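Local coordinates for DNA polymerase (PDB 5MDN), which probably extends DNA strands as a family B polymerase, adding deoxyribonucleotides from their triphosphates with release of diphosphate, at residues 552-557 with 573-578; 422-427 with 539-544; 606-609 with 613-616; 593-598 with 643-648; 474-479 with 509-514. All blocks are in the same frame, centred on the assembly; numbering follows the deposited sequence.

Contact 1: residues 552-557 with 573-578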
# COMPACT_ATOMS: atom_id res chain seq x y z
N LEU A 552 -5.46 -27.40 -27.89
CA LEU A 552 -4.05 -27.25 -28.21
C LEU A 552 -3.24 -28.12 -27.25
O LEU A 552 -3.77 -28.72 -26.32
CB LEU A 552 -3.63 -25.78 -28.10
CG LEU A 552 -4.50 -24.74 -28.81
CD1 LEU A 552 -5.24 -23.89 -27.79
CD2 LEU A 552 -3.65 -23.86 -29.72
N GLY A 553 -1.94 -28.19 -27.50
CA GLY A 553 -1.08 -29.00 -26.65
C GLY A 553 -0.63 -28.25 -25.41
O GLY A 553 0.57 -28.18 -25.14
N ILE A 554 -1.58 -27.71 -24.65
CA ILE A 554 -1.27 -26.82 -23.53
C ILE A 554 -1.80 -27.44 -22.24
O ILE A 554 -3.01 -27.57 -22.05
CB ILE A 554 -1.86 -25.42 -23.74
CG1 ILE A 554 -1.24 -24.77 -24.98
CG2 ILE A 554 -1.65 -24.56 -22.50
CD1 ILE A 554 -1.80 -23.39 -25.28
N GLU A 555 -0.88 -27.82 -21.35
CA GLU A 555 -1.22 -28.30 -20.02
C GLU A 555 -1.55 -27.12 -19.11
O GLU A 555 -0.82 -26.12 -19.09
CB GLU A 555 -0.07 -29.12 -19.44
CG GLU A 555 -0.42 -29.85 -18.15
CD GLU A 555 0.81 -30.27 -17.37
OE1 GLU A 555 1.93 -29.90 -17.79
OE2 GLU A 555 0.67 -30.96 -16.34
N VAL A 556 -2.64 -27.23 -18.36
CA VAL A 556 -3.07 -26.18 -17.43
C VAL A 556 -2.89 -26.72 -16.02
O VAL A 556 -3.63 -27.60 -15.57
CB VAL A 556 -4.52 -25.76 -17.68
CG1 VAL A 556 -4.97 -24.76 -16.63
CG2 VAL A 556 -4.67 -25.16 -19.08
N ILE A 557 -1.89 -26.18 -15.31
CA ILE A 557 -1.58 -26.66 -13.97
C ILE A 557 -2.47 -26.02 -12.92
O ILE A 557 -2.88 -26.67 -11.95
CB ILE A 557 -0.09 -26.39 -13.67
CG1 ILE A 557 0.79 -26.88 -14.82
CG2 ILE A 557 0.31 -27.04 -12.35
CD1 ILE A 557 2.17 -26.25 -14.82
N ASP A 573 0.71 -18.76 -27.84
CA ASP A 573 0.40 -17.59 -28.66
C ASP A 573 -0.96 -17.72 -29.32
O ASP A 573 -1.64 -16.71 -29.54
CB ASP A 573 1.49 -17.41 -29.72
CG ASP A 573 2.87 -17.26 -29.12
OD1 ASP A 573 3.00 -16.56 -28.10
OD2 ASP A 573 3.83 -17.84 -29.68
N ARG A 574 -1.37 -18.94 -29.66
CA ARG A 574 -2.70 -19.16 -30.22
C ARG A 574 -3.78 -19.10 -29.16
O ARG A 574 -4.90 -18.65 -29.44
CB ARG A 574 -2.73 -20.51 -30.94
CG ARG A 574 -1.69 -20.62 -32.05
CD ARG A 574 -1.91 -21.84 -32.92
NE ARG A 574 -0.65 -22.29 -33.50
CZ ARG A 574 0.12 -23.23 -32.96
NH1 ARG A 574 -0.24 -23.81 -31.83
NH2 ARG A 574 1.26 -23.58 -33.55
N LEU A 575 -3.48 -19.55 -27.94
CA LEU A 575 -4.44 -19.42 -26.84
C LEU A 575 -4.67 -17.95 -26.49
O LEU A 575 -5.81 -17.55 -26.24
CB LEU A 575 -3.94 -20.18 -25.62
CG LEU A 575 -4.82 -20.07 -24.37
CD1 LEU A 575 -6.23 -20.57 -24.65
CD2 LEU A 575 -4.20 -20.82 -23.19
N VAL A 576 -3.61 -17.14 -26.48
CA VAL A 576 -3.76 -15.72 -26.18
C VAL A 576 -4.52 -15.02 -27.30
O VAL A 576 -5.42 -14.22 -27.05
CB VAL A 576 -2.38 -15.08 -25.94
CG1 VAL A 576 -2.52 -13.57 -25.78
CG2 VAL A 576 -1.72 -15.70 -24.72
N LYS A 577 -4.15 -15.30 -28.55
CA LYS A 577 -4.85 -14.71 -29.68
C LYS A 577 -6.30 -15.18 -29.75
O LYS A 577 -7.16 -14.46 -30.27
CB LYS A 577 -4.09 -15.02 -30.97
CG LYS A 577 -4.39 -14.06 -32.12
CD LYS A 577 -3.40 -14.27 -33.26
CE LYS A 577 -3.56 -13.20 -34.33
NZ LYS A 577 -2.34 -13.08 -35.17
N TYR A 578 -6.58 -16.39 -29.25
CA TYR A 578 -7.95 -16.87 -29.18
C TYR A 578 -8.79 -16.00 -28.24
O TYR A 578 -9.89 -15.57 -28.61
CB TYR A 578 -7.97 -18.33 -28.72
CG TYR A 578 -9.33 -18.85 -28.30
CD1 TYR A 578 -10.27 -19.25 -29.24
CD2 TYR A 578 -9.65 -18.97 -26.95
CE1 TYR A 578 -11.51 -19.73 -28.85
CE2 TYR A 578 -10.89 -19.45 -26.56
CZ TYR A 578 -11.81 -19.83 -27.51
OH TYR A 578 -13.04 -20.31 -27.11
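Leu552 and Ile554 pack on Leu575 and on the base of the Arg574 side chain. The contact ties the link into strand 556-560 to helix 572-583. Both belong to the palm domain of a family B polymerase, in which helices pack against an antiparallel sheet. CD2 of Leu552 lies 3.7 Å from CB of Arg574. The same methyl comes to the edge of the Arg574 guanidinium, near its plane and 4.0 Å from NH1. The arginine chain is extended from CG to NE, and Leu552 crosses it obliquely.

Deeper in, two buried side chains meet, Ile554 and Leu575. CD1 of Ile554 touches CB of Leu575 at 3.9 Å and also lies near its CD2. Chi2 of Ile554 is 178°, which stretches the CG1 arm and makes CD1 the leading atom. Leu575 also touches Val545 and Ala549 of helix 528-551. Ile554 is also packed against Val566 of strand 563-567.

The backbone bend between the two apolar residues is an inverse gamma turn centred on Gly553. The weak bond that closes it runs from Ile554 N to Leu552 O, 2.9 Å.

Contact 2: residues 422-427 with 539-544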
# COMPACT_ATOMS: atom_id res chain seq x y z
N SER A 422 -6.59 -10.21 -15.49
CA SER A 422 -7.19 -9.15 -14.68
C SER A 422 -8.05 -8.20 -15.51
O SER A 422 -9.04 -7.66 -15.00
CB SER A 422 -6.10 -8.36 -13.96
OG SER A 422 -5.45 -9.16 -12.98
N SER A 423 -7.71 -7.99 -16.78
CA SER A 423 -8.52 -7.13 -17.64
C SER A 423 -9.87 -7.74 -17.98
O SER A 423 -10.69 -7.07 -18.63
CB SER A 423 -7.76 -6.80 -18.92
OG SER A 423 -6.49 -6.23 -18.64
N MET A 424 -10.12 -8.98 -17.58
CA MET A 424 -11.40 -9.63 -17.85
C MET A 424 -12.56 -8.91 -17.16
O MET A 424 -13.65 -8.78 -17.73
CB MET A 424 -11.33 -11.09 -17.40
CG MET A 424 -12.58 -11.91 -17.62
SD MET A 424 -12.19 -13.65 -17.34
CE MET A 424 -11.94 -13.64 -15.57
N TYR A 425 -12.34 -8.44 -15.93
CA TYR A 425 -13.42 -7.92 -15.09
C TYR A 425 -13.99 -6.61 -15.61
O TYR A 425 -15.22 -6.45 -15.62
CB TYR A 425 -12.94 -7.78 -13.65
CG TYR A 425 -12.53 -9.09 -13.05
CD1 TYR A 425 -13.49 -10.01 -12.63
CD2 TYR A 425 -11.19 -9.43 -12.91
CE1 TYR A 425 -13.13 -11.21 -12.08
CE2 TYR A 425 -10.82 -10.64 -12.37
CZ TYR A 425 -11.79 -11.52 -11.96
OH TYR A 425 -11.42 -12.72 -11.42
N PRO A 426 -13.17 -5.63 -16.02
CA PRO A 426 -13.77 -4.46 -16.69
C PRO A 426 -14.54 -4.83 -17.95
O PRO A 426 -15.63 -4.29 -18.18
CB PRO A 426 -12.55 -3.58 -17.01
CG PRO A 426 -11.55 -3.96 -15.99
CD PRO A 426 -11.73 -5.43 -15.78
N ASN A 427 -14.00 -5.74 -18.77
CA ASN A 427 -14.71 -6.20 -19.95
C ASN A 427 -16.08 -6.75 -19.60
O ASN A 427 -17.09 -6.38 -20.21
CB ASN A 427 -13.88 -7.28 -20.67
CG ASN A 427 -13.24 -6.77 -21.94
OD1 ASN A 427 -12.65 -5.69 -21.97
ND2 ASN A 427 -13.37 -7.54 -23.01
N ARG A 539 -16.32 -17.00 -14.27
CA ARG A 539 -16.11 -18.44 -14.20
C ARG A 539 -16.48 -19.11 -15.52
O ARG A 539 -15.80 -20.04 -15.97
CB ARG A 539 -16.90 -19.03 -13.04
CG ARG A 539 -16.78 -20.54 -12.90
CD ARG A 539 -17.66 -21.06 -11.77
NE ARG A 539 -17.29 -20.49 -10.48
CZ ARG A 539 -16.37 -21.01 -9.67
NH1 ARG A 539 -15.73 -22.11 -10.02
NH2 ARG A 539 -16.09 -20.42 -8.51
N ALA A 540 -17.56 -18.65 -16.16
CA ALA A 540 -18.08 -19.33 -17.35
C ALA A 540 -17.08 -19.30 -18.50
O ALA A 540 -16.87 -20.32 -19.17
CB ALA A 540 -19.41 -18.71 -17.77
N ILE A 541 -16.45 -18.14 -18.75
CA ILE A 541 -15.54 -18.04 -19.89
C ILE A 541 -14.13 -18.50 -19.55
O ILE A 541 -13.33 -18.73 -20.47
CB ILE A 541 -15.47 -16.61 -20.47
CG1 ILE A 541 -14.47 -15.75 -19.71
CG2 ILE A 541 -16.86 -15.98 -20.48
CD1 ILE A 541 -15.09 -14.93 -18.61
N LEU A 542 -13.80 -18.66 -18.27
CA LEU A 542 -12.55 -19.33 -17.92
C LEU A 542 -12.61 -20.81 -18.27
O LEU A 542 -11.67 -21.36 -18.86
CB LEU A 542 -12.24 -19.14 -16.43
CG LEU A 542 -11.54 -17.85 -16.02
CD1 LEU A 542 -11.39 -17.80 -14.51
CD2 LEU A 542 -10.19 -17.72 -16.70
N LEU A 543 -13.71 -21.47 -17.91
CA LEU A 543 -13.91 -22.87 -18.30
C LEU A 543 -13.87 -23.03 -19.81
O LEU A 543 -13.46 -24.09 -20.31
CB LEU A 543 -15.23 -23.39 -17.74
CG LEU A 543 -15.20 -24.03 -16.34
CD1 LEU A 543 -15.01 -22.99 -15.26
CD2 LEU A 543 -16.48 -24.82 -16.10
N ASP A 544 -14.30 -22.01 -20.56
CA ASP A 544 -14.18 -22.06 -22.01
C ASP A 544 -12.72 -22.03 -22.44
O ASP A 544 -12.31 -22.76 -23.35
CB ASP A 544 -14.96 -20.91 -22.64
CG ASP A 544 -14.81 -20.85 -24.15
OD1 ASP A 544 -13.76 -20.38 -24.63
OD2 ASP A 544 -15.75 -21.28 -24.86
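Met424 reaches across to Ile541 on a chain that stays straight until its last bond. CG of Met424 stands opposite the backbone N (chi1 -179°), and the chain runs on straight to SD. At the last bond the chain bends (chi3 70°) and turns the methyl aside. On the other helix, CG1 of Ile541 sits between its backbone N and carbonyl carbon, and CD1 meets the thioether. SD of Met424 lies 3.4 Å from CD1 of Ile541. CG of Met424 is 4.0 Å from the same methyl. The two side chains slide past each other in opposite directions.

Segment 422-427 belongs to motif A of the family B polymerases, here read as Asp-Phe-Ser-Ser-Met-Tyr-Pro. The contact packs this palm segment on the long helix 528-551.

The turned methyl has a different neighbour: CE of Met424 lies 4.3 Å from CG of Leu542. CE also lies over one face of the Tyr425 ring, displaced toward its rim. Around the contact, Met424 also touches Ala538 and Ile585, while Leu542 touches Phe421. The ring of Tyr425 stacks on Tyr515. Ile541 also touches His583, at the end of helix 572-583.

Contact 3: residues 606-609 with 613-616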
# COMPACT_ATOMS: atom_id res chain seq x y z
N ALA A 606 6.07 -21.32 -4.74
CA ALA A 606 7.30 -20.58 -5.00
C ALA A 606 7.67 -20.76 -6.46
O ALA A 606 7.38 -21.80 -7.07
CB ALA A 606 8.44 -21.06 -4.09
N GLY A 607 8.33 -19.75 -7.02
CA GLY A 607 8.66 -19.79 -8.43
C GLY A 607 10.02 -19.20 -8.75
O GLY A 607 10.43 -18.20 -8.15
N LEU A 608 10.73 -19.82 -9.69
CA LEU A 608 12.08 -19.42 -10.06
C LEU A 608 12.02 -18.71 -11.41
O LEU A 608 11.70 -19.34 -12.42
CB LEU A 608 13.01 -20.63 -10.11
CG LEU A 608 14.44 -20.42 -10.62
CD1 LEU A 608 15.18 -19.42 -9.74
CD2 LEU A 608 15.18 -21.74 -10.68
N LEU A 609 12.33 -17.42 -11.41
CA LEU A 609 12.32 -16.64 -12.64
C LEU A 609 13.58 -16.90 -13.45
O LEU A 609 14.59 -17.41 -12.95
CB LEU A 609 12.18 -15.15 -12.33
CG LEU A 609 10.90 -14.71 -11.63
CD1 LEU A 609 11.04 -13.29 -11.09
CD2 LEU A 609 9.72 -14.80 -12.58
N ARG A 613 15.75 -14.84 -9.77
CA ARG A 613 15.01 -14.41 -8.59
C ARG A 613 13.90 -15.40 -8.26
O ARG A 613 13.13 -15.81 -9.13
CB ARG A 613 14.41 -13.02 -8.82
CG ARG A 613 15.40 -11.88 -8.75
CD ARG A 613 14.69 -10.56 -8.98
NE ARG A 613 14.08 -10.51 -10.30
CZ ARG A 613 13.00 -9.79 -10.60
NH1 ARG A 613 12.41 -9.05 -9.67
NH2 ARG A 613 12.52 -9.81 -11.84
N ILE A 614 13.83 -15.78 -6.99
CA ILE A 614 12.71 -16.55 -6.46
C ILE A 614 11.68 -15.58 -5.89
O ILE A 614 12.04 -14.59 -5.23
CB ILE A 614 13.18 -17.56 -5.39
CG1 ILE A 614 14.01 -18.70 -6.00
CG2 ILE A 614 12.01 -18.13 -4.61
CD1 ILE A 614 15.47 -18.35 -6.25
N ASP A 615 10.40 -15.85 -6.13
CA ASP A 615 9.33 -15.15 -5.43
C ASP A 615 8.35 -16.16 -4.86
O ASP A 615 8.16 -17.25 -5.41
CB ASP A 615 8.61 -14.12 -6.34
CG ASP A 615 8.11 -14.71 -7.65
OD1 ASP A 615 7.76 -15.91 -7.71
OD2 ASP A 615 8.05 -13.95 -8.64
N ILE A 616 7.74 -15.80 -3.74
CA ILE A 616 6.97 -16.73 -2.92
C ILE A 616 5.60 -16.12 -2.67
O ILE A 616 5.50 -14.97 -2.22
CB ILE A 616 7.69 -17.04 -1.59
CG1 ILE A 616 9.07 -17.63 -1.86
CG2 ILE A 616 6.85 -17.99 -0.75
CD1 ILE A 616 9.91 -17.82 -0.62
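A tight beta hairpin joins strands 605-609 and 614-617, the last two strands of a four-stranded antiparallel sheet. Strand 605-609 begins at the tyrosine of a Lys-Arg-Tyr sequence that matches the KxY motif of family B polymerases. Gly607 and Asp615 form the hydrogen-bonded pair. Gly607 N gives to Asp615 O at 3.0 Å, and Asp615 N gives to Gly607 O at 3.1 Å. Near the turn, Leu609 N gives an almost straight bond to Arg613 O (2.9 Å, 168° at the hydrogen). That donor lies 24° out of the carbonyl plane.

Ala606, Leu608, Ile614 and Ile616 are on one face of the hairpin. CD1 of Leu608 meets CD1 of Ile614 at 3.7 Å. Toward the other end, CB of Ala606 lies 4.1 Å from CG1 of Ile616. Ala606 and Ile614 also touch helix 628-643.

Asp615 is on the opposite face. Chi1 of 53° places its carboxylate back over Gly607, with OD1 3.5 Å from Gly607 O. OD1 is hydrogen-bonded to Tyr593 OH.

Arg613 has a salt bridge to Asp611 and a cation-pi contact with Tyr299. Over one face of its guanidinium, offset toward the rim, lies CD1 of Leu609, 3.9 Å from Arg613 NH2.

Contact 4: residues 593-598 with 643-648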
# COMPACT_ATOMS: atom_id res chain seq x y z
N TYR A 593 8.28 -18.60 -15.36
CA TYR A 593 9.01 -19.34 -14.34
C TYR A 593 9.80 -20.48 -14.97
O TYR A 593 9.27 -21.22 -15.81
CB TYR A 593 8.06 -19.88 -13.29
CG TYR A 593 7.42 -18.84 -12.40
CD1 TYR A 593 8.20 -18.00 -11.61
CD2 TYR A 593 6.04 -18.70 -12.35
CE1 TYR A 593 7.61 -17.05 -10.79
CE2 TYR A 593 5.45 -17.75 -11.53
CZ TYR A 593 6.24 -16.93 -10.76
OH TYR A 593 5.65 -15.99 -9.95
N GLU A 594 11.06 -20.62 -14.56
CA GLU A 594 11.83 -21.80 -14.94
C GLU A 594 11.31 -23.04 -14.24
O GLU A 594 11.27 -24.13 -14.83
CB GLU A 594 13.31 -21.57 -14.63
CG GLU A 594 14.23 -22.67 -15.12
CD GLU A 594 15.70 -22.34 -14.90
OE1 GLU A 594 15.99 -21.19 -14.52
OE2 GLU A 594 16.55 -23.23 -15.10
N ARG A 595 10.91 -22.91 -12.97
CA ARG A 595 10.35 -24.01 -12.21
C ARG A 595 9.42 -23.44 -11.15
O ARG A 595 9.60 -22.32 -10.67
CB ARG A 595 11.45 -24.87 -11.59
CG ARG A 595 11.13 -26.36 -11.56
CD ARG A 595 12.38 -27.24 -11.53
NE ARG A 595 13.19 -27.11 -12.74
CZ ARG A 595 14.37 -26.49 -12.80
NH1 ARG A 595 14.90 -25.95 -11.71
NH2 ARG A 595 15.02 -26.43 -13.95
N VAL A 596 8.41 -24.23 -10.77
CA VAL A 596 7.38 -23.83 -9.83
C VAL A 596 7.11 -24.98 -8.87
O VAL A 596 7.11 -26.15 -9.28
CB VAL A 596 6.07 -23.41 -10.54
CG1 VAL A 596 4.97 -23.11 -9.54
CG2 VAL A 596 6.30 -22.20 -11.42
N LEU A 597 6.89 -24.65 -7.60
CA LEU A 597 6.61 -25.64 -6.56
C LEU A 597 5.30 -25.28 -5.87
O LEU A 597 5.24 -24.28 -5.14
CB LEU A 597 7.76 -25.70 -5.56
CG LEU A 597 7.49 -26.44 -4.26
CD1 LEU A 597 7.23 -27.92 -4.51
CD2 LEU A 597 8.66 -26.25 -3.32
N PHE A 598 4.27 -26.09 -6.09
CA PHE A 598 3.03 -25.98 -5.34
C PHE A 598 3.11 -26.90 -4.12
O PHE A 598 3.27 -28.11 -4.26
CB PHE A 598 1.83 -26.36 -6.21
CG PHE A 598 1.33 -25.24 -7.09
CD1 PHE A 598 1.83 -25.06 -8.36
CD2 PHE A 598 0.34 -24.39 -6.63
CE1 PHE A 598 1.36 -24.03 -9.17
CE2 PHE A 598 -0.13 -23.36 -7.43
CZ PHE A 598 0.38 -23.18 -8.70
N LYS A 643 15.82 -25.32 -7.93
CA LYS A 643 16.96 -25.44 -8.83
C LYS A 643 17.32 -26.88 -9.16
O LYS A 643 18.22 -27.11 -9.97
CB LYS A 643 18.18 -24.73 -8.23
CG LYS A 643 18.04 -23.22 -8.14
CD LYS A 643 19.32 -22.55 -7.69
CE LYS A 643 19.12 -21.05 -7.56
NZ LYS A 643 20.26 -20.39 -6.86
N SER A 644 16.63 -27.85 -8.56
CA SER A 644 16.85 -29.26 -8.87
C SER A 644 15.93 -29.70 -10.01
O SER A 644 14.73 -29.41 -9.99
CB SER A 644 16.61 -30.13 -7.64
OG SER A 644 15.24 -30.14 -7.28
N LYS A 645 16.50 -30.40 -10.98
CA LYS A 645 15.71 -31.12 -11.97
C LYS A 645 15.26 -32.46 -11.37
O LYS A 645 16.07 -33.16 -10.75
CB LYS A 645 16.52 -31.35 -13.24
CG LYS A 645 17.06 -30.08 -13.87
CD LYS A 645 18.09 -30.41 -14.94
CE LYS A 645 18.95 -29.20 -15.29
NZ LYS A 645 18.20 -28.15 -16.03
N SER A 646 13.97 -32.77 -11.51
CA SER A 646 13.36 -34.01 -11.04
C SER A 646 13.17 -34.01 -9.53
O SER A 646 13.89 -33.32 -8.80
CB SER A 646 14.18 -35.23 -11.48
OG SER A 646 15.08 -35.62 -10.47
N VAL A 647 12.18 -34.77 -9.05
CA VAL A 647 11.85 -34.77 -7.63
C VAL A 647 12.88 -35.55 -6.81
O VAL A 647 13.21 -35.18 -5.68
CB VAL A 647 10.43 -35.34 -7.43
CG1 VAL A 647 10.14 -35.60 -5.97
CG2 VAL A 647 9.40 -34.40 -8.03
N GLY A 648 13.42 -36.64 -7.38
CA GLY A 648 14.40 -37.43 -6.65
C GLY A 648 15.62 -36.63 -6.25
O GLY A 648 16.12 -36.74 -5.13
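Arg595 extends from strand 595-598 and lies against the backbone of Lys643 and Ser644. They lie where helix 628-643 gives way to the connection to helix 647-666. The strand belongs to the sheet of contact 3. The two helices are consistent with the thumb of a family B polymerase, and the contact joins them to that sheet.

The tight part is arginine against main chain. CD of Arg595 lies 3.6 Å from Ser644 O. NH1 of Arg595 is 3.6 Å from CA of Lys643, which sits at the guanidinium edge near its plane. Ser644 C and Lys645 CG lie over one face. The chain bends at chi3 (-64°), which sets the guanidinium against the backbone of Lys643 to Lys645. It gives two hydrogen bonds to acceptors outside the segments: NH1 to Leu642 O and NE to Ser414 OG.

The outer part is looser and faces solvent: Lys645 is exposed, whereas Arg595 and Ser644 are buried. NH2 of Arg595 is 4.2 Å from NZ of Lys645, and the two chains cross at about a right angle. These like charges would be expected to repel. Glu594 probably offsets this in part, by a long salt bridge from OE2 to Arg595 NH2 (3.7 Å). NZ of Lys645 stays 5.3 Å from OE2 of Glu594.

A leucine in place of the arginine would probably leave Leu642 O and Ser414 OG without this donor and Glu594 without its neighbouring positive charge.

Ser646 is the N-cap of the second helix. Its OG makes a weak bond to Glu649 N, and also donates to Lys645 O at 2.7 Å, on a lone pair in the carbonyl plane.

Contact 5: residues 474-479 with 509-514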
# COMPACT_ATOMS: atom_id res chain seq x y z
N LYS A 474 -15.42 2.54 -18.90
CA LYS A 474 -15.35 2.95 -20.30
C LYS A 474 -14.44 4.17 -20.47
O LYS A 474 -13.69 4.26 -21.44
CB LYS A 474 -16.75 3.27 -20.83
CG LYS A 474 -17.66 2.05 -20.94
CD LYS A 474 -18.96 2.35 -21.67
CE LYS A 474 -19.86 1.13 -21.62
NZ LYS A 474 -21.17 1.40 -22.24
N HIS A 475 -14.50 5.11 -19.52
CA HIS A 475 -13.65 6.29 -19.59
C HIS A 475 -12.19 5.94 -19.30
O HIS A 475 -11.28 6.47 -19.96
CB HIS A 475 -14.17 7.34 -18.61
CG HIS A 475 -13.53 8.68 -18.77
ND1 HIS A 475 -12.46 9.09 -18.00
CD2 HIS A 475 -13.80 9.71 -19.61
CE1 HIS A 475 -12.10 10.31 -18.36
NE2 HIS A 475 -12.90 10.71 -19.33
N LEU A 476 -11.95 5.08 -18.31
CA LEU A 476 -10.58 4.65 -18.02
C LEU A 476 -9.98 3.91 -19.21
O LEU A 476 -8.80 4.10 -19.54
CB LEU A 476 -10.56 3.77 -16.77
CG LEU A 476 -10.88 4.44 -15.44
CD1 LEU A 476 -10.91 3.42 -14.31
CD2 LEU A 476 -9.87 5.53 -15.14
N VAL A 477 -10.77 3.05 -19.86
CA VAL A 477 -10.28 2.33 -21.04
C VAL A 477 -9.94 3.31 -22.16
O VAL A 477 -8.91 3.18 -22.82
CB VAL A 477 -11.32 1.29 -21.50
CG1 VAL A 477 -10.92 0.69 -22.84
CG2 VAL A 477 -11.46 0.19 -20.45
N GLU A 478 -10.80 4.31 -22.38
CA GLU A 478 -10.54 5.30 -23.42
C GLU A 478 -9.28 6.11 -23.12
O GLU A 478 -8.44 6.32 -24.00
CB GLU A 478 -11.74 6.23 -23.58
CG GLU A 478 -11.76 7.00 -24.89
CD GLU A 478 -12.99 7.89 -25.02
OE1 GLU A 478 -13.36 8.53 -24.02
OE2 GLU A 478 -13.56 7.95 -26.13
N LEU A 479 -9.15 6.58 -21.88
CA LEU A 479 -7.96 7.33 -21.48
C LEU A 479 -6.69 6.54 -21.75
O LEU A 479 -5.73 7.05 -22.32
CB LEU A 479 -8.05 7.72 -20.01
CG LEU A 479 -9.01 8.82 -19.59
CD1 LEU A 479 -9.02 8.93 -18.07
CD2 LEU A 479 -8.64 10.15 -20.23
N VAL A 509 -4.26 -0.37 -13.57
CA VAL A 509 -4.36 -0.89 -12.21
C VAL A 509 -5.66 -0.43 -11.55
O VAL A 509 -6.32 -1.20 -10.85
CB VAL A 509 -3.13 -0.48 -11.39
CG1 VAL A 509 -3.26 -0.94 -9.94
CG2 VAL A 509 -1.87 -1.06 -12.01
N MET A 510 -6.04 0.83 -11.77
CA MET A 510 -7.28 1.33 -11.19
C MET A 510 -8.50 0.67 -11.82
O MET A 510 -9.48 0.37 -11.13
CB MET A 510 -7.35 2.85 -11.33
CG MET A 510 -6.24 3.58 -10.58
SD MET A 510 -6.29 3.34 -8.80
CE MET A 510 -7.97 3.84 -8.43
N ALA A 511 -8.46 0.43 -13.13
CA ALA A 511 -9.55 -0.28 -13.80
C ALA A 511 -9.67 -1.71 -13.28
O ALA A 511 -10.77 -2.18 -12.97
CB ALA A 511 -9.33 -0.26 -15.31
N ASN A 512 -8.54 -2.42 -13.19
CA ASN A 512 -8.57 -3.81 -12.74
C ASN A 512 -8.82 -3.94 -11.24
O ASN A 512 -9.16 -5.03 -10.78
CB ASN A 512 -7.26 -4.51 -13.11
CG ASN A 512 -7.03 -4.57 -14.61
OD1 ASN A 512 -7.97 -4.39 -15.39
ND2 ASN A 512 -5.80 -4.83 -15.01
N ALA A 513 -8.65 -2.85 -10.48
CA ALA A 513 -8.94 -2.89 -9.05
C ALA A 513 -10.43 -2.83 -8.74
O ALA A 513 -10.82 -3.11 -7.61
CB ALA A 513 -8.23 -1.73 -8.35
N MET A 514 -11.26 -2.44 -9.72
CA MET A 514 -12.70 -2.30 -9.50
C MET A 514 -13.31 -3.58 -8.93
O MET A 514 -14.10 -3.53 -7.98
CB MET A 514 -13.38 -1.93 -10.81
CG MET A 514 -14.77 -1.33 -10.64
SD MET A 514 -14.71 0.33 -9.93
CE MET A 514 -13.61 1.14 -11.08
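This is a buried helix-to-helix packing contact, made by one leucine on the backbone of a facing helix. Leu476 of helix 468-486 meets Ala511 near the end of helix 495-512. The two helices follow each other in the chain.

The touching atom is CD1 of Leu476. It lies 4.0 Å from CA of Ala511 and the same distance from Ala511 N. CB of Ala511 is 4.1 Å from this CD1. Slightly farther off is Met510 C, 4.4 Å from Leu476 CD1. The methyl therefore rests on main chain as much as on side chain. The small alanine side chain is consistent with this. The CA atoms of Leu476 and Ala511 are 6.6 Å apart. Chi2 of Leu476, 176°, keeps CD1 extended as the tip that reaches across.

The side chain of Met510 leads away from Leu476. It packs on Val357, Ser358 and Val374 instead. Leu476 also touches Leu507 on the facing helix. Met377 and Tyr381 of helix 370-384 cover Leu476 further. Tyr381 is itself fixed to the first helix by a hydrogen bond between its OH and His475 ND1.

Ala511 and Asn512 fall within the sequence Lys-Val-Met-Ala-Asn-Ala-Met-Tyr-Gly. This matches motif B of family B polymerases, carried by the second helix of the fingers. A pair of helices joined by a short connection is typical of the fingers domain in this family, and Leu476 packs the first helix on the second.

How the contacts relate
Contacts 1 and 2 touch: Tyr578 OH and Asp544 OD1, 2.6 Å apart, probably form a hydrogen bond, and helix 528-551 of contact 2 leads into strand 556-560 of contact 1. Contact 5 is nested in the loop closed by contact 2 and touches it: Pro426 CG lies 3.6 Å from Ala511 O, so motifs A and B pack together. Contacts 3 and 4 have centres 11 Å apart and lie on neighbouring strands of one sheet, with Leu608 N 2.9 Å from Arg595 O. Contacts 4 and 5 are farthest apart, centres about 37 Å. All five lie away from the magnesium site at Asp7 and Asp363 and from Asp169 and Asp236, which bind magnesium in a structure of this protein.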